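Local coordinates for catalase (Corynebacterium glutamicum, PDB 4B7G), which probably breaks hydrogen peroxide down to water and oxygen at a buried heme, at residues Ile68-Gly73 with Ser108-Glu113. Numbering follows the deposited sequence.
Sequences IPHAKG and STVAGE. With HEM (protoporphyrin IX containing Fe), chain J.
With CG of His70 anti to its carbonyl carbon (chi1 -63°) and OG of Ser108 turned between its own backbone N and carbonyl carbon (chi1 51°), the imidazole meets the hydroxyl edge-on: ND1 donates to Ser108 OG at 2.9 Å, almost in the ring plane. The ring lies sandwiched. Heme C3D sits over one face, with His70 CD2 3.3 Å from heme C4D, while Val110 CG2 makes a CH-pi contact from the opposite face, 3.9 Å from the centroid. This is the distal histidine arrangement of heme catalases, and a water lies 2.5 Å from the iron, heme FE, on the His70 side of the heme plane. His70 N donates to Val110 O (2.8 Å, nearly straight at 172°). Pro69, preceded by a cis peptide, packs its CB against Val110 CG1 at 3.8 Å. Two waters bridge the segments: one accepts from Ala71 N and lies within hydrogen-bonding distance of Val110 O and Gly112 O, the other links Lys72 N, Gly112 O and Thr109 OG1. Thr109 N donates to Lys72 O at 3.1 Å, beside the antiparallel pair Gly73-Ser108 where strands 73-82 and 100-108 meet; helix 155-162 packs on Pro69 and Val110 through Ile159.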
ATOM      1  N   ILE B  68      -0.935   6.725  14.595  1.00 11.98           N
ATOM      2  CA  ILE B  68      -0.015   6.668  15.729  1.00 13.96           C
ATOM      3  C   ILE B  68       0.555   8.065  15.976  1.00 14.14           C
ATOM      4  O   ILE B  68       1.201   8.627  15.096  1.00 11.69           O
ATOM      5  CB  ILE B  68       1.114   5.626  15.524  1.00 12.76           C
ATOM      6  CG1 ILE B  68       2.123   5.688  16.681  1.00 13.29           C
ATOM      7  CG2 ILE B  68       1.824   5.817  14.173  1.00 11.76           C
ATOM      8  CD1 ILE B  68       3.250   4.669  16.559  1.00 11.68           C
ATOM      9  N   PRO B  69       0.262   8.659  17.151  1.00 12.93           N
ATOM     10  CA  PRO B  69      -0.636   8.135  18.184  1.00 14.05           C
ATOM     11  C   PRO B  69      -2.058   8.664  17.976  1.00 15.55           C
ATOM     12  O   PRO B  69      -2.361   9.103  16.856  1.00 14.55           O
ATOM     13  CB  PRO B  69      -0.014   8.679  19.484  1.00 12.22           C
ATOM     14  CG  PRO B  69       0.838   9.912  19.036  1.00 13.91           C
ATOM     15  CD  PRO B  69       0.788   9.980  17.525  1.00 13.70           C
ATOM     16  N   HIS B  70      -2.897   8.604  19.013  1.00 12.78           N
ATOM     17  CA  HIS B  70      -4.278   9.103  18.972  1.00 13.35           C
ATOM     18  C   HIS B  70      -5.213   8.254  18.102  1.00 17.08           C
ATOM     19  O   HIS B  70      -6.137   8.784  17.480  1.00 14.18           O
ATOM     20  CB  HIS B  70      -4.346  10.559  18.496  1.00 16.61           C
ATOM     21  CG  HIS B  70      -3.654  11.541  19.392  1.00 17.94           C
ATOM     22  ND1 HIS B  70      -4.341  12.406  20.220  1.00 15.30           N
ATOM     23  CD2 HIS B  70      -2.339  11.820  19.571  1.00 11.68           C
ATOM     24  CE1 HIS B  70      -3.482  13.164  20.876  1.00 14.09           C
ATOM     25  NE2 HIS B  70      -2.259  12.833  20.494  1.00 15.93           N
ATOM     26  N   ALA B  71      -4.983   6.944  18.063  1.00 13.55           N
ATOM     27  CA  ALA B  71      -5.832   6.032  17.290  1.00 13.84           C
ATOM     28  C   ALA B  71      -7.315   6.073  17.686  1.00 16.02           C
ATOM     29  O   ALA B  71      -8.195   5.989  16.814  1.00 12.85           O
ATOM     30  CB  ALA B  71      -5.304   4.605  17.402  1.00 10.24           C
ATOM     31  N   LYS B  72      -7.596   6.182  18.987  1.00 10.37           N
ATOM     32  CA  LYS B  72      -8.979   6.123  19.471  1.00 15.59           C
ATOM     33  C   LYS B  72      -9.583   7.513  19.549  1.00 15.94           C
ATOM     34  O   LYS B  72      -9.238   8.300  20.439  1.00 13.30           O
ATOM     35  CB  LYS B  72      -9.064   5.469  20.861  1.00 15.15           C
ATOM     36  CG  LYS B  72     -10.511   5.291  21.365  1.00 16.22           C
ATOM     37  CD  LYS B  72     -11.189   4.068  20.703  1.00 16.12           C
ATOM     38  CE  LYS B  72     -12.694   4.032  20.975  1.00 15.34           C
ATOM     39  NZ  LYS B  72     -13.063   3.990  22.432  1.00  9.87           N
ATOM     40  N   GLY B  73     -10.506   7.817  18.644  1.00 14.72           N
ATOM     41  CA  GLY B  73     -11.067   9.153  18.615  1.00 16.82           C
ATOM     42  C   GLY B  73     -12.443   9.207  18.001  1.00 13.72           C
ATOM     43  O   GLY B  73     -12.969   8.187  17.550  1.00 15.65           O
ATOM     44  N   SER B 108      -9.734  12.613  21.101  1.00 11.67           N
ATOM     45  CA  SER B 108      -9.064  11.321  21.145  1.00 11.01           C
ATOM     46  C   SER B 108      -8.331  11.128  22.448  1.00 18.24           C
ATOM     47  O   SER B 108      -8.198  12.060  23.240  1.00 16.27           O
ATOM     48  CB  SER B 108      -8.031  11.245  20.019  1.00 12.66           C
ATOM     49  OG  SER B 108      -7.198  12.397  20.046  1.00 15.76           O
ATOM     50  N   THR B 109      -7.856   9.904  22.659  1.00 16.32           N
ATOM     51  CA  THR B 109      -6.812   9.638  23.634  1.00 18.36           C
ATOM     52  C   THR B 109      -5.507   9.602  22.846  1.00 14.17           C
ATOM     53  O   THR B 109      -5.485   9.998  21.680  1.00 14.09           O
ATOM     54  CB  THR B 109      -7.018   8.285  24.315  1.00 21.84           C
ATOM     55  OG1 THR B 109      -7.167   7.263  23.311  1.00 14.78           O
ATOM     56  CG2 THR B 109      -8.259   8.324  25.210  1.00 16.38           C
ATOM     57  N   VAL B 110      -4.432   9.116  23.454  1.00 16.61           N
ATOM     58  CA  VAL B 110      -3.127   9.155  22.797  1.00 11.24           C
ATOM     59  C   VAL B 110      -2.547   7.762  22.565  1.00 12.53           C
ATOM     60  O   VAL B 110      -2.218   7.387  21.429  1.00 14.50           O
ATOM     61  CB  VAL B 110      -2.115   9.981  23.625  1.00 15.05           C
ATOM     62  CG1 VAL B 110      -0.716   9.931  22.990  1.00 16.51           C
ATOM     63  CG2 VAL B 110      -2.593  11.413  23.789  1.00 11.51           C
ATOM     64  N   ALA B 111      -2.416   6.992  23.640  1.00 13.12           N
ATOM     65  CA  ALA B 111      -1.614   5.770  23.597  1.00 14.91           C
ATOM     66  C   ALA B 111      -2.357   4.533  23.082  1.00 14.97           C
ATOM     67  O   ALA B 111      -1.780   3.699  22.362  1.00 15.35           O
ATOM     68  CB  ALA B 111      -1.027   5.487  24.981  1.00 14.52           C
ATOM     69  N   GLY B 112      -3.620   4.384  23.471  1.00 15.58           N
ATOM     70  CA  GLY B 112      -4.348   3.162  23.157  1.00 15.44           C
ATOM     71  C   GLY B 112      -4.706   3.053  21.686  1.00 18.61           C
ATOM     72  O   GLY B 112      -4.740   4.069  20.975  1.00 15.91           O
ATOM     73  N   GLU B 113      -4.972   1.823  21.239  1.00 15.02           N
ATOM     74  CA  GLU B 113      -5.366   1.547  19.856  1.00 16.64           C
ATOM     75  C   GLU B 113      -6.870   1.796  19.650  1.00 16.10           C
ATOM     76  O   GLU B 113      -7.582   2.175  20.592  1.00 12.99           O
ATOM     77  CB  GLU B 113      -4.987   0.102  19.476  1.00 16.00           C
ATOM     78  CG  GLU B 113      -3.474  -0.212  19.571  1.00 15.50           C
ATOM     79  CD  GLU B 113      -2.998  -0.460  21.003  1.00 18.70           C
ATOM     80  OE1 GLU B 113      -3.854  -0.562  21.909  1.00 17.04           O
ATOM     81  OE2 GLU B 113      -1.767  -0.552  21.227  1.00 19.26           O
TER
HETATM   82  CHA HEM J3001      -1.770  12.841  16.123  1.00 13.11           C
HETATM   83  CHB HEM J3001       2.997  13.571  15.515  1.00 14.18           C
HETATM   84  CHC HEM J3001       3.013  16.326  19.525  1.00 15.03           C
HETATM   85  CHD HEM J3001      -1.804  16.690  19.198  1.00 14.68           C
HETATM   86  C1A HEM J3001      -0.498  12.802  15.589  1.00 14.02           C
HETATM   87  C2A HEM J3001      -0.089  12.136  14.368  1.00 10.93           C
HETATM   88  C3A HEM J3001       1.225  12.352  14.213  1.00 16.31           C
HETATM   89  C4A HEM J3001       1.700  13.146  15.320  1.00 15.39           C
HETATM   90  CMA HEM J3001       2.112  11.854  13.056  1.00 13.55           C
HETATM   91  CAA HEM J3001      -1.004  11.320  13.419  1.00 11.78           C
HETATM   92  CBA HEM J3001      -1.640  12.266  12.405  1.00 15.15           C
HETATM   93  CGA HEM J3001      -2.487  11.522  11.407  1.00 13.62           C
HETATM   94  O1A HEM J3001      -3.536  12.090  10.980  1.00 13.21           O
HETATM   95  O2A HEM J3001      -2.131  10.371  11.028  1.00 15.20           O
HETATM   96  C1B HEM J3001       3.421  14.364  16.560  1.00 15.10           C
HETATM   97  C2B HEM J3001       4.787  14.791  16.802  1.00 13.81           C
HETATM   98  C3B HEM J3001       4.794  15.536  17.924  1.00 16.16           C
HETATM   99  C4B HEM J3001       3.428  15.622  18.409  1.00 18.18           C
HETATM  100  CMB HEM J3001       5.994  14.398  15.915  1.00 10.58           C
HETATM  101  CAB HEM J3001       5.977  16.264  18.618  1.00 13.97           C
HETATM  102  CBB HEM J3001       7.065  16.706  17.969  1.00 17.73           C
HETATM  103  C1C HEM J3001       1.728  16.811  19.683  1.00 15.23           C
HETATM  104  C2C HEM J3001       1.318  18.011  20.400  1.00 13.83           C
HETATM  105  C3C HEM J3001      -0.024  18.096  20.313  1.00 17.40           C
HETATM  106  C4C HEM J3001      -0.494  16.974  19.518  1.00 16.74           C
HETATM  107  CMC HEM J3001       2.299  18.958  21.140  1.00 17.37           C
HETATM  108  CAC HEM J3001      -0.968  19.189  20.853  1.00 13.59           C
HETATM  109  CBC HEM J3001      -0.591  20.470  20.966  1.00 16.97           C
HETATM  110  C1D HEM J3001      -2.243  15.656  18.397  1.00 12.96           C
HETATM  111  C2D HEM J3001      -3.630  15.346  18.162  1.00 13.41           C
HETATM  112  C3D HEM J3001      -3.631  14.162  17.211  1.00 13.41           C
HETATM  113  C4D HEM J3001      -2.239  13.853  16.943  1.00 17.96           C
HETATM  114  CMD HEM J3001      -4.868  16.045  18.740  1.00 11.69           C
HETATM  115  CAD HEM J3001      -4.890  13.483  16.669  1.00 16.12           C
HETATM  116  CBD HEM J3001      -5.474  14.396  15.589  1.00 13.24           C
HETATM  117  CGD HEM J3001      -6.746  13.721  15.187  1.00 11.80           C
HETATM  118  O1D HEM J3001      -6.829  13.267  14.016  1.00 12.55           O
HETATM  119  O2D HEM J3001      -7.668  13.627  16.051  1.00 15.08           O
HETATM  120  NA  HEM J3001       0.621  13.413  16.144  1.00 12.33           N
HETATM  121  NB  HEM J3001       2.615  14.888  17.560  1.00 14.82           N
HETATM  122  NC  HEM J3001       0.595  16.206  19.163  1.00 16.17           N
HETATM  123  ND  HEM J3001      -1.458  14.761  17.663  1.00 13.54           N
HETATM  124 FE   HEM J3001       0.580  14.953  17.480  1.00 15.40          FE
HETATM  125  O   HOH W   1      -2.712   5.454  19.603  1.00 13.31           O
HETATM  126  O   HOH W   2      -5.635   6.595  21.180  1.00 13.81           O
HETATM  127  O   HOH W   3       0.467  13.384  19.388  1.00 30.00           O